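Local coordinates for structural PPIase-like protein L605 (Mimivirus, PDB 2OSE), which is a homotrimeric virion cyclophilin that probably catalyses peptidyl-prolyl cis-trans isomerisation and may bind cyclosporin A, at residues Y18-L23 with I28-I33; I149-I154 with D178-I183; C79-V84 with N88-G93. All blocks are in the same frame, centred on the assembly; numbering follows the deposited sequence.

In the fold
All three contacts reach one curled antiparallel sheet, the cyclophilin barrel, and their centres lie 12 to 13 Å apart. Contact 1 and contact 3 each join the two strands of a beta hairpin, so backbone bonds run through both, whereas contact 2 joins the end of strand 147-150 to helix 177-186 through carbon-to-carbon packing. All the touching residues of contact 2 are buried. Contact 1 has a buried apolar face and, on its other face, an Asp-Arg salt bridge. Contact 3 is partly buried, with part of it against another subunit. Leu31, Ile21, Ile90 and Phe81 carry the apolar interior from one contact to the next.

Contact 1 of 3, residues Y18-L23 with I28-I33; sequences YMDIVL and IGRLQI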
# COMPACT_ATOMS: atom_id res chain seq x y z
N TYR A 18 -1.92 -24.95 -16.86
CA TYR A 18 -0.85 -24.90 -15.87
C TYR A 18 -0.27 -23.50 -15.72
O TYR A 18 -0.32 -22.68 -16.66
CB TYR A 18 0.26 -25.91 -16.22
CG TYR A 18 0.81 -25.72 -17.63
CD1 TYR A 18 1.89 -24.86 -17.86
CD2 TYR A 18 0.22 -26.36 -18.74
CE1 TYR A 18 2.39 -24.66 -19.18
CE2 TYR A 18 0.71 -26.14 -20.05
CZ TYR A 18 1.79 -25.29 -20.25
OH TYR A 18 2.28 -25.07 -21.54
N MET A 19 0.30 -23.25 -14.55
CA MET A 19 1.02 -22.02 -14.23
C MET A 19 2.17 -22.35 -13.29
O MET A 19 1.94 -22.78 -12.14
CB MET A 19 0.11 -21.06 -13.44
CG MET A 19 -0.76 -20.20 -14.20
SD MET A 19 -1.93 -19.35 -13.07
CE MET A 19 -2.86 -18.61 -14.40
N ASP A 20 3.40 -22.07 -13.74
CA ASP A 20 4.56 -21.98 -12.81
C ASP A 20 4.40 -20.79 -11.88
O ASP A 20 3.92 -19.73 -12.30
CB ASP A 20 5.86 -21.80 -13.58
CG ASP A 20 6.40 -23.07 -14.10
OD1 ASP A 20 6.09 -24.16 -13.55
OD2 ASP A 20 7.14 -23.00 -15.10
N ILE A 21 4.80 -20.96 -10.61
CA ILE A 21 4.83 -19.86 -9.62
C ILE A 21 6.30 -19.55 -9.38
O ILE A 21 7.11 -20.46 -9.19
CB ILE A 21 4.12 -20.23 -8.28
CG1 ILE A 21 2.70 -20.80 -8.56
CG2 ILE A 21 4.04 -19.01 -7.31
CD1 ILE A 21 1.69 -19.72 -8.96
N VAL A 22 6.64 -18.27 -9.49
CA VAL A 22 8.05 -17.83 -9.46
C VAL A 22 8.22 -16.94 -8.23
O VAL A 22 7.32 -16.18 -7.85
CB VAL A 22 8.43 -17.07 -10.79
CG1 VAL A 22 9.82 -16.36 -10.70
CG2 VAL A 22 8.37 -18.02 -11.98
N LEU A 23 9.37 -17.07 -7.58
CA LEU A 23 9.76 -16.16 -6.49
C LEU A 23 11.27 -15.91 -6.62
O LEU A 23 12.07 -16.86 -6.63
CB LEU A 23 9.46 -16.77 -5.13
CG LEU A 23 10.01 -16.09 -3.86
CD1 LEU A 23 9.19 -14.90 -3.54
CD2 LEU A 23 10.04 -17.04 -2.69
N ILE A 28 9.13 -21.92 -7.92
CA ILE A 28 8.87 -22.68 -6.69
C ILE A 28 7.84 -23.85 -6.81
O ILE A 28 7.73 -24.67 -5.92
CB ILE A 28 8.52 -21.75 -5.53
CG1 ILE A 28 7.19 -21.06 -5.76
CG2 ILE A 28 9.66 -20.72 -5.29
CD1 ILE A 28 6.83 -20.11 -4.62
N GLY A 29 7.14 -23.95 -7.93
CA GLY A 29 6.20 -25.03 -8.12
C GLY A 29 5.27 -24.70 -9.25
O GLY A 29 5.31 -23.59 -9.77
N ARG A 30 4.47 -25.68 -9.65
CA ARG A 30 3.49 -25.50 -10.74
C ARG A 30 2.05 -25.80 -10.28
O ARG A 30 1.81 -26.82 -9.65
CB ARG A 30 3.87 -26.38 -11.95
CG ARG A 30 2.90 -26.36 -13.12
CD ARG A 30 3.53 -26.99 -14.35
NE ARG A 30 4.49 -26.07 -14.97
CZ ARG A 30 4.84 -26.08 -16.27
NH1 ARG A 30 4.31 -26.97 -17.11
NH2 ARG A 30 5.72 -25.21 -16.74
N LEU A 31 1.11 -24.91 -10.61
CA LEU A 31 -0.31 -25.19 -10.39
C LEU A 31 -0.91 -25.77 -11.65
O LEU A 31 -0.58 -25.33 -12.73
CB LEU A 31 -1.05 -23.90 -10.01
CG LEU A 31 -0.54 -23.12 -8.78
CD1 LEU A 31 -1.43 -21.85 -8.63
CD2 LEU A 31 -0.55 -23.96 -7.50
N GLN A 32 -1.76 -26.78 -11.50
CA GLN A 32 -2.49 -27.40 -12.58
C GLN A 32 -3.93 -27.21 -12.23
O GLN A 32 -4.36 -27.57 -11.15
CB GLN A 32 -2.17 -28.89 -12.61
CG GLN A 32 -0.70 -29.23 -13.04
CD GLN A 32 -0.49 -30.71 -12.99
OE1 GLN A 32 -0.50 -31.29 -11.92
NE2 GLN A 32 -0.33 -31.35 -14.15
N ILE A 33 -4.69 -26.62 -13.15
CA ILE A 33 -6.03 -26.16 -12.82
C ILE A 33 -7.02 -26.70 -13.84
O ILE A 33 -6.79 -26.59 -15.05
CB ILE A 33 -6.08 -24.59 -12.84
CG1 ILE A 33 -5.21 -24.00 -11.72
CG2 ILE A 33 -7.54 -24.06 -12.68
CD1 ILE A 33 -4.85 -22.53 -11.96
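Tyr18 lays its ring alongside the guanidinium of Arg30, both side chains pointing the same way and their planes only 11° apart. CD1 of Tyr18 sits over one face of that group, toward its rim, 3.3 Å from Arg30 NH1. Beyond the pair, the ring of Tyr206 meets Tyr18 edge-to-face and its hydroxyl receives a hydrogen bond from Gln32 NE2. At Met19 the strands form a hydrogen-bonded antiparallel pair with Leu31: Met19 N reaches Leu31 O at 2.9 Å, and Leu31 N returns to Met19 O at 2.8 Å. The Met19 side chain then leads away from its partner strand to Phe47 and Thr51 on helix 41-52.

Asp20 faces Arg30 across a non-hydrogen-bonded pair, and here the side chains supply the bonds. Arg30 bends at its third torsion (-76°) and presents one side of its guanidinium, NE giving a bond to Asp20 OD1 (2.9 Å) and NH2 another to OD2 of Asp20 (3.1 Å). Both oxygens lie in the guanidinium plane but are met from above their own carboxylate, since the two planes are turned 49° apart. This is the hairpin of strands 16-23 and 26-35, which enters the antiparallel cyclophilin barrel between strands 198-205 and 168-175; Tyr18, Asp20 and Arg30 share one face, Met19, Ile21 and Leu31 the other.

Ile21 N bonds to Gly29 O at 2.8 Å, while the carbonyl of Ile21 accepts from Ile28 N. Its side chain turns inward, CD1 meeting Leu31 CD1 at 3.8 Å, and also touches Val179 and Ile183 of helix 177-186. Gly29 has backbone angles that call for glycine. Leu23 finally brings its CB against Ile28 CG2, 4.0 Å away, beside Met186.

Contact 2 of 3, residues I149-I154 with D178-I183; sequences ITLDDI and DVLDKI
A helix packed over the open end of a beta barrel is the element at work here: Leu180 of helix 177-186 reaches into the angle made by Ile149, Thr150 and Leu151, where strand 147-150 gives way to loop. The evidence is a set of carbon contacts centred on one side chain. Leu180 CD1 lies 3.8 Å from Ile149 CG2, and the same methyl approaches the backbone carbonyl at Thr150, 3.6 Å from its O. The second methyl, Leu180 CD2, also reaches Ile149 CG2, at 4.0 Å, so both branches bear on one methyl of the isoleucine. With the CG of Leu180 anti to its carbonyl carbon (chi1 -61°), the branched end is directed at the strand, and the Ile149 and Leu180 side chains cross at about a right angle.

Leu151 joins from the loop side. Its CD2 meets Leu180 CB at 4.1 Å and comes within 3.9 Å of Leu180 O, so it rests on the helix backbone as well as on the leucine. The footprint is small, 211 Å² over both segments, yet every touching residue is buried; Leu31 of strand 26-35 and Ile90 of strand 89-92 extend the same apolar layer.

The Thr150 hydroxyl finds its partners elsewhere: the side chain starts away from the helix, and OG1 bonds to Ser125 O and Leu128 N. Beyond the strand, Asp152 forms a salt bridge with Arg155, and on the helix Asp181 forms one with Lys126. A helix leucine set against the end of a barrel strand is in keeping with the cyclophilin fold, an antiparallel barrel capped by helices.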
# COMPACT_ATOMS: atom_id res chain seq x y z
N ILE A 149 -7.24 -17.51 -6.11
CA ILE A 149 -7.15 -18.92 -5.68
C ILE A 149 -7.16 -18.98 -4.18
O ILE A 149 -6.39 -18.25 -3.49
CB ILE A 149 -5.86 -19.62 -6.27
CG1 ILE A 149 -5.85 -19.55 -7.81
CG2 ILE A 149 -5.74 -21.07 -5.78
CD1 ILE A 149 -4.61 -20.14 -8.45
N THR A 150 -8.00 -19.85 -3.62
CA THR A 150 -8.08 -19.99 -2.17
C THR A 150 -6.93 -20.83 -1.63
O THR A 150 -6.55 -21.87 -2.23
CB THR A 150 -9.42 -20.64 -1.70
OG1 THR A 150 -9.70 -21.81 -2.48
CG2 THR A 150 -10.59 -19.66 -1.84
N LEU A 151 -6.42 -20.43 -0.45
CA LEU A 151 -5.28 -21.10 0.21
C LEU A 151 -5.76 -22.09 1.26
O LEU A 151 -4.97 -22.90 1.77
CB LEU A 151 -4.31 -20.10 0.86
CG LEU A 151 -3.62 -19.12 -0.09
CD1 LEU A 151 -2.85 -18.04 0.68
CD2 LEU A 151 -2.70 -19.80 -1.12
N ASP A 152 -7.05 -22.02 1.59
CA ASP A 152 -7.57 -22.94 2.59
C ASP A 152 -9.05 -23.18 2.35
O ASP A 152 -9.65 -22.53 1.48
CB ASP A 152 -7.36 -22.36 3.99
CG ASP A 152 -7.32 -23.43 5.07
OD1 ASP A 152 -7.64 -24.62 4.79
OD2 ASP A 152 -6.96 -23.08 6.19
N ASP A 153 -9.61 -24.13 3.11
CA ASP A 153 -11.06 -24.33 3.21
C ASP A 153 -11.62 -23.20 4.09
O ASP A 153 -10.88 -22.58 4.86
CB ASP A 153 -11.36 -25.66 3.94
CG ASP A 153 -10.84 -26.88 3.21
OD1 ASP A 153 -10.79 -26.89 1.95
OD2 ASP A 153 -10.47 -27.85 3.91
N ILE A 154 -12.92 -22.94 4.00
CA ILE A 154 -13.56 -22.09 5.01
C ILE A 154 -13.32 -22.69 6.40
O ILE A 154 -13.39 -23.90 6.58
CB ILE A 154 -15.07 -21.94 4.78
CG1 ILE A 154 -15.36 -21.16 3.49
CG2 ILE A 154 -15.72 -21.21 5.96
CD1 ILE A 154 -16.84 -20.83 3.28
N ASP A 178 0.31 -28.36 -2.77
CA ASP A 178 1.55 -28.19 -1.98
C ASP A 178 2.31 -26.91 -2.28
O ASP A 178 3.11 -26.45 -1.46
CB ASP A 178 2.51 -29.41 -2.07
CG ASP A 178 2.60 -30.03 -3.48
OD1 ASP A 178 1.96 -29.55 -4.43
OD2 ASP A 178 3.30 -31.07 -3.63
N VAL A 179 2.09 -26.36 -3.47
CA VAL A 179 2.71 -25.07 -3.87
C VAL A 179 1.95 -23.95 -3.18
O VAL A 179 2.55 -23.00 -2.64
CB VAL A 179 2.70 -24.92 -5.42
CG1 VAL A 179 3.35 -23.59 -5.84
CG2 VAL A 179 3.42 -26.10 -6.02
N LEU A 180 0.63 -24.06 -3.15
CA LEU A 180 -0.20 -23.17 -2.34
C LEU A 180 0.21 -23.17 -0.87
O LEU A 180 0.25 -22.13 -0.25
CB LEU A 180 -1.70 -23.50 -2.47
CG LEU A 180 -2.32 -23.38 -3.87
CD1 LEU A 180 -3.83 -23.62 -3.79
CD2 LEU A 180 -2.03 -22.02 -4.56
N ASP A 181 0.49 -24.34 -0.30
CA ASP A 181 1.01 -24.42 1.06
C ASP A 181 2.33 -23.64 1.27
O ASP A 181 2.48 -22.98 2.27
CB ASP A 181 1.22 -25.88 1.48
CG ASP A 181 -0.06 -26.69 1.52
OD1 ASP A 181 -1.15 -26.13 1.77
OD2 ASP A 181 0.02 -27.91 1.27
N LYS A 182 3.27 -23.77 0.35
CA LYS A 182 4.55 -23.05 0.40
C LYS A 182 4.31 -21.52 0.42
O LYS A 182 4.90 -20.81 1.24
CB LYS A 182 5.42 -23.43 -0.79
CG LYS A 182 6.05 -24.85 -0.68
CD LYS A 182 6.95 -25.15 -1.89
CE LYS A 182 7.55 -26.56 -1.72
NZ LYS A 182 8.51 -26.86 -2.85
N ILE A 183 3.47 -21.05 -0.51
CA ILE A 183 3.06 -19.64 -0.56
C ILE A 183 2.49 -19.18 0.78
O ILE A 183 2.95 -18.18 1.36
CB ILE A 183 2.04 -19.37 -1.72
CG1 ILE A 183 2.73 -19.57 -3.09
CG2 ILE A 183 1.49 -17.94 -1.61
CD1 ILE A 183 1.73 -19.74 -4.28

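Contact 3 of 3, residues C79-V84 with N88-G93; sequences CKFHNV and NYIVSG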
# COMPACT_ATOMS: atom_id res chain seq x y z
N CYS A 79 2.71 -11.81 -14.66
CA CYS A 79 1.81 -11.20 -13.68
C CYS A 79 2.24 -11.47 -12.25
O CYS A 79 2.62 -12.60 -11.90
CB CYS A 79 0.39 -11.73 -13.84
SG CYS A 79 -0.41 -11.08 -15.27
N LYS A 80 2.15 -10.43 -11.41
CA LYS A 80 2.42 -10.56 -9.98
C LYS A 80 1.15 -10.97 -9.24
O LYS A 80 0.04 -10.67 -9.69
CB LYS A 80 2.95 -9.25 -9.40
CG LYS A 80 4.19 -8.69 -10.13
CD LYS A 80 4.77 -7.46 -9.41
CE LYS A 80 6.02 -6.93 -10.16
NZ LYS A 80 6.39 -5.57 -9.60
N PHE A 81 1.33 -11.65 -8.11
CA PHE A 81 0.22 -11.87 -7.21
C PHE A 81 0.14 -10.63 -6.35
O PHE A 81 1.03 -10.40 -5.52
CB PHE A 81 0.40 -13.17 -6.41
CG PHE A 81 0.17 -14.40 -7.25
CD1 PHE A 81 -1.13 -14.91 -7.41
CD2 PHE A 81 1.21 -14.99 -7.94
CE1 PHE A 81 -1.37 -16.02 -8.25
CE2 PHE A 81 0.99 -16.11 -8.76
CZ PHE A 81 -0.31 -16.62 -8.91
N HIS A 82 -0.89 -9.83 -6.59
CA HIS A 82 -0.95 -8.43 -6.10
C HIS A 82 -1.68 -8.23 -4.78
O HIS A 82 -1.48 -7.21 -4.09
CB HIS A 82 -1.45 -7.46 -7.19
CG HIS A 82 -2.84 -7.74 -7.71
ND1 HIS A 82 -3.97 -7.61 -6.93
CD2 HIS A 82 -3.28 -8.06 -8.95
CE1 HIS A 82 -5.04 -7.86 -7.66
NE2 HIS A 82 -4.65 -8.14 -8.89
N ASN A 83 -2.53 -9.19 -4.42
CA ASN A 83 -3.26 -9.17 -3.17
C ASN A 83 -3.12 -10.58 -2.67
O ASN A 83 -3.43 -11.55 -3.42
CB ASN A 83 -4.77 -8.87 -3.38
CG ASN A 83 -5.10 -7.38 -3.48
OD1 ASN A 83 -5.75 -6.83 -2.60
ND2 ASN A 83 -4.67 -6.73 -4.57
N VAL A 84 -2.61 -10.72 -1.44
CA VAL A 84 -2.32 -12.03 -0.84
C VAL A 84 -2.72 -11.94 0.62
O VAL A 84 -2.51 -10.89 1.27
CB VAL A 84 -0.85 -12.51 -1.00
CG1 VAL A 84 -0.45 -12.60 -2.49
CG2 VAL A 84 0.15 -11.63 -0.20
N ASN A 88 -6.06 -17.53 3.51
CA ASN A 88 -7.23 -17.13 2.74
C ASN A 88 -7.07 -17.31 1.25
O ASN A 88 -7.61 -18.28 0.69
CB ASN A 88 -7.71 -15.71 3.08
CG ASN A 88 -8.31 -15.62 4.43
OD1 ASN A 88 -9.55 -15.68 4.60
ND2 ASN A 88 -7.45 -15.53 5.45
N TYR A 89 -6.32 -16.41 0.61
CA TYR A 89 -6.26 -16.38 -0.88
C TYR A 89 -5.05 -15.68 -1.43
O TYR A 89 -4.34 -14.95 -0.71
CB TYR A 89 -7.52 -15.71 -1.49
CG TYR A 89 -7.88 -14.35 -0.88
CD1 TYR A 89 -7.12 -13.21 -1.18
CD2 TYR A 89 -8.99 -14.21 -0.03
CE1 TYR A 89 -7.45 -11.95 -0.61
CE2 TYR A 89 -9.32 -12.94 0.55
CZ TYR A 89 -8.53 -11.84 0.25
OH TYR A 89 -8.84 -10.62 0.80
N ILE A 90 -4.82 -15.89 -2.72
CA ILE A 90 -3.88 -15.06 -3.48
C ILE A 90 -4.65 -14.57 -4.72
O ILE A 90 -5.58 -15.24 -5.16
CB ILE A 90 -2.62 -15.84 -3.91
CG1 ILE A 90 -2.99 -17.09 -4.73
CG2 ILE A 90 -1.75 -16.21 -2.68
CD1 ILE A 90 -1.78 -17.84 -5.22
N VAL A 91 -4.25 -13.43 -5.28
CA VAL A 91 -4.98 -12.79 -6.39
C VAL A 91 -3.99 -12.29 -7.41
O VAL A 91 -2.93 -11.78 -7.05
CB VAL A 91 -5.92 -11.64 -5.89
CG1 VAL A 91 -6.64 -10.99 -7.05
CG2 VAL A 91 -6.94 -12.20 -4.93
N SER A 92 -4.29 -12.48 -8.70
CA SER A 92 -3.43 -12.00 -9.77
C SER A 92 -4.27 -11.56 -10.98
O SER A 92 -5.48 -11.55 -10.89
CB SER A 92 -2.41 -13.08 -10.16
OG SER A 92 -1.39 -12.53 -10.98
N GLY A 93 -3.62 -11.18 -12.07
CA GLY A 93 -4.34 -10.90 -13.32
C GLY A 93 -4.13 -9.56 -14.00
O GLY A 93 -4.79 -9.29 -15.01
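Phe81 and Ser92 form the tight side of this contact. The Ser92 CB stands over one face of the Phe81 ring, 4.0 Å from its centroid, in a CH-pi contact 29° off the ring normal. With OG anti to the backbone N (chi1 -167°), the Ser92 hydroxyl gives a hydrogen bond to Lys80 O at 2.7 Å, approaching from above the carbonyl plane. Farther along the ring, Phe81 CE1 meets Ile90 CD1 at 3.6 Å, and Val84 CG1 packs on the other branch of Ile90, 3.8 Å from CG2.

The looser evidence lies in the backbone bond from Val91 N to Asn83 O, weak and bent to 123°, and in Lys80, which is directed away from segment 88-93 and exposed. His82 and Asn83 are partly exposed, and Gly192 of the third subunit packs on both and on Val91. His82 N bonds to Val91 O (2.9 Å), and the His82 ring passes over that same oxygen, its CE1 3.6 Å from Val91 CG1; His82 NE2 is buried without a partner in the model.

Within the barrel, strand 89-92 runs between strand 83-85, its hairpin partner, and strand 147-150, while Phe81 and Ser92 rest on Ile200 of strand 198-205 and Ile90 touches Ile183 of helix 177-186.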